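Local coordinates for protein alpha-1,2-Mannosidase (Trichoderma reesei, PDB 1HCU) that probably removes alpha-1,2-linked mannose residues from high-mannose N-glycans as a calcium-dependent family 47 glycoside hydrolase, at residues E50-G55 and F99-R104; Q94-F99 and P157-N162. All blocks are in the same frame, centred on the assembly; numbering follows the deposited sequence.

Interaction 1 (E50-G55 and F99-R104)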
loop_
_atom_site.group_PDB
_atom_site.type_symbol
_atom_site.label_atom_id
_atom_site.label_comp_id
_atom_site.label_asym_id
_atom_site.label_seq_id
_atom_site.Cartn_x
_atom_site.Cartn_y
_atom_site.Cartn_z
ATOM N N GLU A 50 -17.579 2.347 4.016
ATOM C CA GLU A 50 -16.522 3.327 4.313
ATOM C C GLU A 50 -15.943 3.914 3.035
ATOM O O GLU A 50 -15.385 5.007 3.038
ATOM C CB GLU A 50 -15.362 2.686 5.091
ATOM C CG GLU A 50 -15.717 2.104 6.446
ATOM C CD GLU A 50 -14.497 1.531 7.181
ATOM O OE1 GLU A 50 -13.753 0.713 6.584
ATOM O OE2 GLU A 50 -14.287 1.897 8.359
ATOM N N ARG A 51 -16.069 3.166 1.949
ATOM C CA ARG A 51 -15.540 3.592 0.664
ATOM C C ARG A 51 -16.636 4.200 -0.207
ATOM O O ARG A 51 -16.725 3.923 -1.407
ATOM C CB ARG A 51 -14.902 2.392 -0.040
ATOM C CG ARG A 51 -13.427 2.552 -0.421
ATOM C CD ARG A 51 -12.541 2.993 0.753
ATOM N NE ARG A 51 -12.591 4.441 0.938
ATOM C CZ ARG A 51 -12.142 5.081 2.009
ATOM N NH1 ARG A 51 -11.591 4.406 3.015
ATOM N NH2 ARG A 51 -12.269 6.399 2.083
ATOM N N ASN A 52 -17.484 5.014 0.410
ATOM C CA ASN A 52 -18.559 5.692 -0.308
ATOM C C ASN A 52 -19.605 4.778 -0.968
ATOM O O ASN A 52 -20.387 5.228 -1.802
ATOM C CB ASN A 52 -17.949 6.637 -1.351
ATOM C CG ASN A 52 -17.030 7.666 -0.725
ATOM O OD1 ASN A 52 -17.465 8.496 0.065
ATOM N ND2 ASN A 52 -15.749 7.603 -1.062
ATOM N N GLY A 53 -19.609 3.501 -0.600
ATOM C CA GLY A 53 -20.590 2.583 -1.142
ATOM C C GLY A 53 -20.492 2.201 -2.610
ATOM O O GLY A 53 -21.494 1.814 -3.219
ATOM N N TRP A 54 -19.299 2.300 -3.186
ATOM C CA TRP A 54 -19.117 1.939 -4.580
ATOM C C TRP A 54 -18.734 0.463 -4.757
ATOM O O TRP A 54 -18.592 -0.008 -5.883
ATOM C CB TRP A 54 -18.061 2.843 -5.243
ATOM C CG TRP A 54 -18.554 4.247 -5.525
ATOM C CD1 TRP A 54 -19.754 4.600 -6.090
ATOM C CD2 TRP A 54 -17.852 5.474 -5.277
ATOM N NE1 TRP A 54 -19.840 5.970 -6.206
ATOM C CE2 TRP A 54 -18.688 6.531 -5.717
ATOM C CE3 TRP A 54 -16.600 5.785 -4.729
ATOM C CZ2 TRP A 54 -18.312 7.877 -5.624
ATOM C CZ3 TRP A 54 -16.225 7.127 -4.636
ATOM C CH2 TRP A 54 -17.084 8.155 -5.083
ATOM N N GLY A 55 -18.579 -0.268 -3.657
ATOM C CA GLY A 55 -18.219 -1.676 -3.760
ATOM C C GLY A 55 -16.722 -1.904 -3.660
ATOM O O GLY A 55 -16.133 -2.652 -4.445
ATOM N N PHE A 99 -7.488 10.496 -2.063
ATOM C CA PHE A 99 -6.438 9.478 -1.906
ATOM C C PHE A 99 -6.936 8.029 -1.843
ATOM O O PHE A 99 -6.539 7.192 -2.658
ATOM C CB PHE A 99 -5.604 9.787 -0.652
ATOM C CG PHE A 99 -4.659 8.681 -0.254
ATOM C CD1 PHE A 99 -3.550 8.367 -1.040
ATOM C CD2 PHE A 99 -4.877 7.952 0.915
ATOM C CE1 PHE A 99 -2.675 7.345 -0.669
ATOM C CE2 PHE A 99 -4.007 6.929 1.295
ATOM C CZ PHE A 99 -2.903 6.625 0.500
ATOM N N GLU A 100 -7.789 7.728 -0.870
ATOM C CA GLU A 100 -8.317 6.370 -0.714
ATOM C C GLU A 100 -9.063 5.916 -1.964
ATOM O O GLU A 100 -8.918 4.771 -2.401
ATOM C CB GLU A 100 -9.266 6.294 0.488
ATOM C CG GLU A 100 -8.669 6.707 1.835
ATOM C CD GLU A 100 -7.497 5.831 2.265
ATOM O OE1 GLU A 100 -7.428 4.661 1.835
ATOM O OE2 GLU A 100 -6.652 6.310 3.049
ATOM N N THR A 101 -9.860 6.810 -2.543
ATOM C CA THR A 101 -10.630 6.475 -3.736
ATOM C C THR A 101 -9.719 6.181 -4.927
ATOM O O THR A 101 -9.950 5.246 -5.694
ATOM C CB THR A 101 -11.596 7.627 -4.109
ATOM O OG1 THR A 101 -12.431 7.922 -2.984
ATOM C CG2 THR A 101 -12.477 7.237 -5.289
ATOM N N ASN A 102 -8.670 6.981 -5.059
ATOM C CA ASN A 102 -7.712 6.844 -6.139
ATOM C C ASN A 102 -6.973 5.510 -6.155
ATOM O O ASN A 102 -6.974 4.801 -7.162
ATOM C CB ASN A 102 -6.691 7.985 -6.053
ATOM C CG ASN A 102 -5.534 7.800 -7.014
ATOM O OD1 ASN A 102 -5.666 8.022 -8.220
ATOM N ND2 ASN A 102 -4.399 7.370 -6.487
ATOM N N ILE A 103 -6.332 5.176 -5.042
ATOM C CA ILE A 103 -5.549 3.950 -4.953
ATOM C C ILE A 103 -6.369 2.661 -5.056
ATOM O O ILE A 103 -5.888 1.657 -5.597
ATOM C CB ILE A 103 -4.695 3.931 -3.646
ATOM C CG1 ILE A 103 -5.596 3.789 -2.417
ATOM C CG2 ILE A 103 -3.868 5.210 -3.553
ATOM C CD1 ILE A 103 -4.834 3.654 -1.101
ATOM N N ARG A 104 -7.601 2.687 -4.551
ATOM C CA ARG A 104 -8.461 1.499 -4.603
ATOM C C ARG A 104 -9.263 1.370 -5.899
ATOM O O ARG A 104 -9.059 0.446 -6.682
ATOM C CB ARG A 104 -9.445 1.486 -3.426
ATOM C CG ARG A 104 -8.841 1.214 -2.062
ATOM C CD ARG A 104 -9.950 0.979 -1.048
ATOM N NE ARG A 104 -9.434 0.688 0.282
ATOM C CZ ARG A 104 -8.654 1.512 0.972
ATOM N NH1 ARG A 104 -8.307 2.679 0.445
ATOM N NH2 ARG A 104 -8.223 1.173 2.182
HETATM O O HOH W 1 -13.530 5.955 -1.392
#

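Interaction 2 (Q94-F99 and P157-N162)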
loop_
_atom_site.group_PDB
_atom_site.type_symbol
_atom_site.label_atom_id
_atom_site.label_comp_id
_atom_site.label_asym_id
_atom_site.label_seq_id
_atom_site.Cartn_x
_atom_site.Cartn_y
_atom_site.Cartn_z
ATOM N N GLN A 94 -21.890 13.559 1.224
ATOM C CA GLN A 94 -20.911 12.651 1.799
ATOM C C GLN A 94 -19.509 12.919 1.251
ATOM O O GLN A 94 -19.293 12.910 0.038
ATOM C CB GLN A 94 -21.286 11.201 1.515
ATOM C CG GLN A 94 -20.305 10.238 2.127
ATOM C CD GLN A 94 -20.678 8.797 1.912
ATOM O OE1 GLN A 94 -20.641 8.296 0.797
ATOM N NE2 GLN A 94 -21.036 8.115 2.991
ATOM N N GLY A 95 -18.557 13.138 2.150
ATOM C CA GLY A 95 -17.193 13.404 1.736
ATOM C C GLY A 95 -16.509 12.208 1.101
ATOM O O GLY A 95 -16.773 11.061 1.478
ATOM N N SER A 96 -15.633 12.468 0.130
ATOM C CA SER A 96 -14.909 11.401 -0.552
ATOM C C SER A 96 -13.412 11.649 -0.507
ATOM O O SER A 96 -12.946 12.709 -0.923
ATOM C CB SER A 96 -15.364 11.299 -2.014
ATOM O OG SER A 96 -14.499 10.450 -2.761
ATOM N N SER A 97 -12.659 10.674 -0.008
ATOM C CA SER A 97 -11.204 10.811 0.064
ATOM C C SER A 97 -10.597 10.663 -1.320
ATOM O O SER A 97 -10.697 9.600 -1.945
ATOM C CB SER A 97 -10.597 9.744 0.984
ATOM O OG SER A 97 -9.173 9.781 0.944
ATOM N N VAL A 98 -9.978 11.729 -1.806
ATOM C CA VAL A 98 -9.337 11.687 -3.111
ATOM C C VAL A 98 -8.303 10.551 -3.117
ATOM O O VAL A 98 -8.264 9.742 -4.044
ATOM C CB VAL A 98 -8.621 13.022 -3.404
ATOM C CG1 VAL A 98 -7.903 12.943 -4.745
ATOM C CG2 VAL A 98 -9.632 14.163 -3.378
ATOM N N PHE A 99 -7.488 10.496 -2.063
ATOM C CA PHE A 99 -6.438 9.478 -1.906
ATOM C C PHE A 99 -6.936 8.029 -1.843
ATOM O O PHE A 99 -6.539 7.192 -2.658
ATOM C CB PHE A 99 -5.604 9.787 -0.652
ATOM C CG PHE A 99 -4.659 8.681 -0.254
ATOM C CD1 PHE A 99 -3.550 8.367 -1.040
ATOM C CD2 PHE A 99 -4.877 7.952 0.915
ATOM C CE1 PHE A 99 -2.675 7.345 -0.669
ATOM C CE2 PHE A 99 -4.007 6.929 1.295
ATOM C CZ PHE A 99 -2.903 6.625 0.500
ATOM N N PRO A 157 -7.756 17.316 -0.412
ATOM C CA PRO A 157 -7.932 15.919 0.014
ATOM C C PRO A 157 -9.354 15.348 -0.038
ATOM O O PRO A 157 -9.540 14.133 -0.156
ATOM C CB PRO A 157 -7.378 15.927 1.436
ATOM C CG PRO A 157 -7.762 17.287 1.929
ATOM C CD PRO A 157 -7.409 18.174 0.738
ATOM N N THR A 158 -10.352 16.218 0.046
ATOM C CA THR A 158 -11.740 15.776 0.038
ATOM C C THR A 158 -12.611 16.505 -0.987
ATOM O O THR A 158 -12.494 17.720 -1.167
ATOM C CB THR A 158 -12.376 15.978 1.436
ATOM O OG1 THR A 158 -11.580 15.311 2.423
ATOM C CG2 THR A 158 -13.792 15.419 1.475
ATOM N N VAL A 159 -13.482 15.747 -1.655
ATOM C CA VAL A 159 -14.424 16.302 -2.631
ATOM C C VAL A 159 -15.805 15.712 -2.381
ATOM O O VAL A 159 -15.963 14.797 -1.570
ATOM C CB VAL A 159 -14.021 15.994 -4.088
ATOM C CG1 VAL A 159 -12.684 16.641 -4.404
ATOM C CG2 VAL A 159 -13.991 14.483 -4.324
ATOM N N PHE A 160 -16.806 16.256 -3.063
ATOM C CA PHE A 160 -18.185 15.791 -2.927
ATOM C C PHE A 160 -18.795 15.654 -4.324
ATOM O O PHE A 160 -18.460 16.425 -5.224
ATOM C CB PHE A 160 -19.014 16.793 -2.104
ATOM C CG PHE A 160 -18.510 17.009 -0.701
ATOM C CD1 PHE A 160 -17.457 17.887 -0.445
ATOM C CD2 PHE A 160 -19.101 16.340 0.372
ATOM C CE1 PHE A 160 -16.998 18.098 0.867
ATOM C CE2 PHE A 160 -18.652 16.544 1.677
ATOM C CZ PHE A 160 -17.596 17.428 1.925
ATOM N N PHE A 161 -19.683 14.677 -4.503
ATOM C CA PHE A 161 -20.336 14.439 -5.797
ATOM C C PHE A 161 -21.835 14.708 -5.711
ATOM O O PHE A 161 -22.484 15.012 -6.711
ATOM C CB PHE A 161 -20.162 12.980 -6.244
ATOM C CG PHE A 161 -18.776 12.633 -6.696
ATOM C CD1 PHE A 161 -18.487 11.354 -7.160
ATOM C CD2 PHE A 161 -17.759 13.571 -6.652
ATOM C CE1 PHE A 161 -17.202 11.015 -7.574
ATOM C CE2 PHE A 161 -16.473 13.248 -7.062
ATOM C CZ PHE A 161 -16.191 11.966 -7.525
ATOM N N ASN A 162 -22.370 14.573 -4.507
ATOM C CA ASN A 162 -23.784 14.741 -4.255
ATOM C C ASN A 162 -23.984 15.876 -3.257
ATOM O O ASN A 162 -23.447 15.834 -2.152
ATOM C CB ASN A 162 -24.338 13.443 -3.654
ATOM C CG ASN A 162 -25.841 13.463 -3.489
ATOM O OD1 ASN A 162 -26.457 14.524 -3.461
ATOM N ND2 ASN A 162 -26.440 12.279 -3.368
HETATM O O HOH W 2 -20.884 13.330 -2.261
HETATM O O HOH W 3 -6.948 12.589 -0.343
#

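Interaction 1 (E50-G55 and F99-R104)
R51 lays one face of its guanidinium over the side chain of E100 where the type I' turn R51-W54 meets the start of helix 98-117, in the (alpha/alpha)7 barrel of the family 47 mannosidases. E100 CB sits above the centre of that flat group, 3.4 Å from R51 NH2, so an aliphatic carbon packs on a cation. The opposite charges are near without pairing: R51 NH1 stands 4.3 Å from E100 OE1, which lies well outside the guanidinium plane. The bend at chi2 (52°) brings R51 CD to 3.7 Å from R104 CD, and the bend at chi3 then turns NE and the guanidinium toward E100. The two arginine side chains cross at about a right angle, with their guanidinium planes 31° apart. R104, extended from CG to NE, takes the carboxylate directly: its NH1 donates to E100 OE1 at 2.6 Å, nearly in line with the C-O bond. That salt bridge helps fix the rotation of E100, a predicted proton donor, while R104 NE is held by S451 OG. Farther along the turn, W54 meets the helix at a slant, CZ3 lying 3.8 Å from T101 CG2. The T101 hydroxyl is bonded to S97 O one turn back; it also accepts from a water, 2.8 Å from T101 OG1, and that same water lies in the guanidinium plane of R51 and receives its NE-H.

Interaction 2 (Q94-F99 and P157-N162)
S96 and V159 form an antiparallel hydrogen-bonded pair, joining strand 96-97 to the middle strand, 158-160, of a small three-stranded sheet just ahead of helix 98-117. The tight part starts here. S96 N donates to V159 O at 2.9 Å, V159 N returns a bond to S96 O at 3.2 Å, and the same S96 oxygen is approached by the CA-H of T158. Both side chains of the pair lie on the buried face, S96 CB 4.2 Å from V159 CG2. One residue beyond the strand, V98 N donates almost straight (169°) to P157 O, tilted 29° from the carbonyl plane. Packing is closest at this point: with V98 CG1 anti to its own nitrogen (chi1 178°), CG2 stays beside that nitrogen and comes within 3.2 Å of P157 O, while also touching V159 CG1. P157 O receives a water too, which in turn accepts from F99 N.

The other face and the Q94 end are more open to solvent. S97 and T158, a non-hydrogen-bonded pair, are partly exposed, and T158 CG2 leans over the exposed G95 at 4.0 Å from its CA. F160 still packs closely there, CE2 lying 3.4 Å from G95 N, and its ring makes a cation-pi contact with R166. Between Q94 O and F161 N a water stands in for a direct bond. Main-chain bonding thus carries this contact: three direct N-H...O=C bonds fix the register from S96 to V98, and at the P157 end a water joins the strand to the first turn of the helix.

In the fold
Interactions 1 and 2 meet at the start of helix 98-117 and share F99. Interaction 1 is the more buried, about 14 Å from the centre of the chain to its own centre, and includes E100, a predicted proton donor; interaction 2 lies at about 20 Å and is partly exposed. Their chemistry follows that placement: side chains, charge and a bridging water join 50-55 to the helix, with no direct hydrogen bond across, whereas 94-99 and 157-162 are tied by backbone bonds. S97 connects the two, capping the helix through its OG to E100 N. A weak bond between T101 OG1 and S96 OG adds a second link.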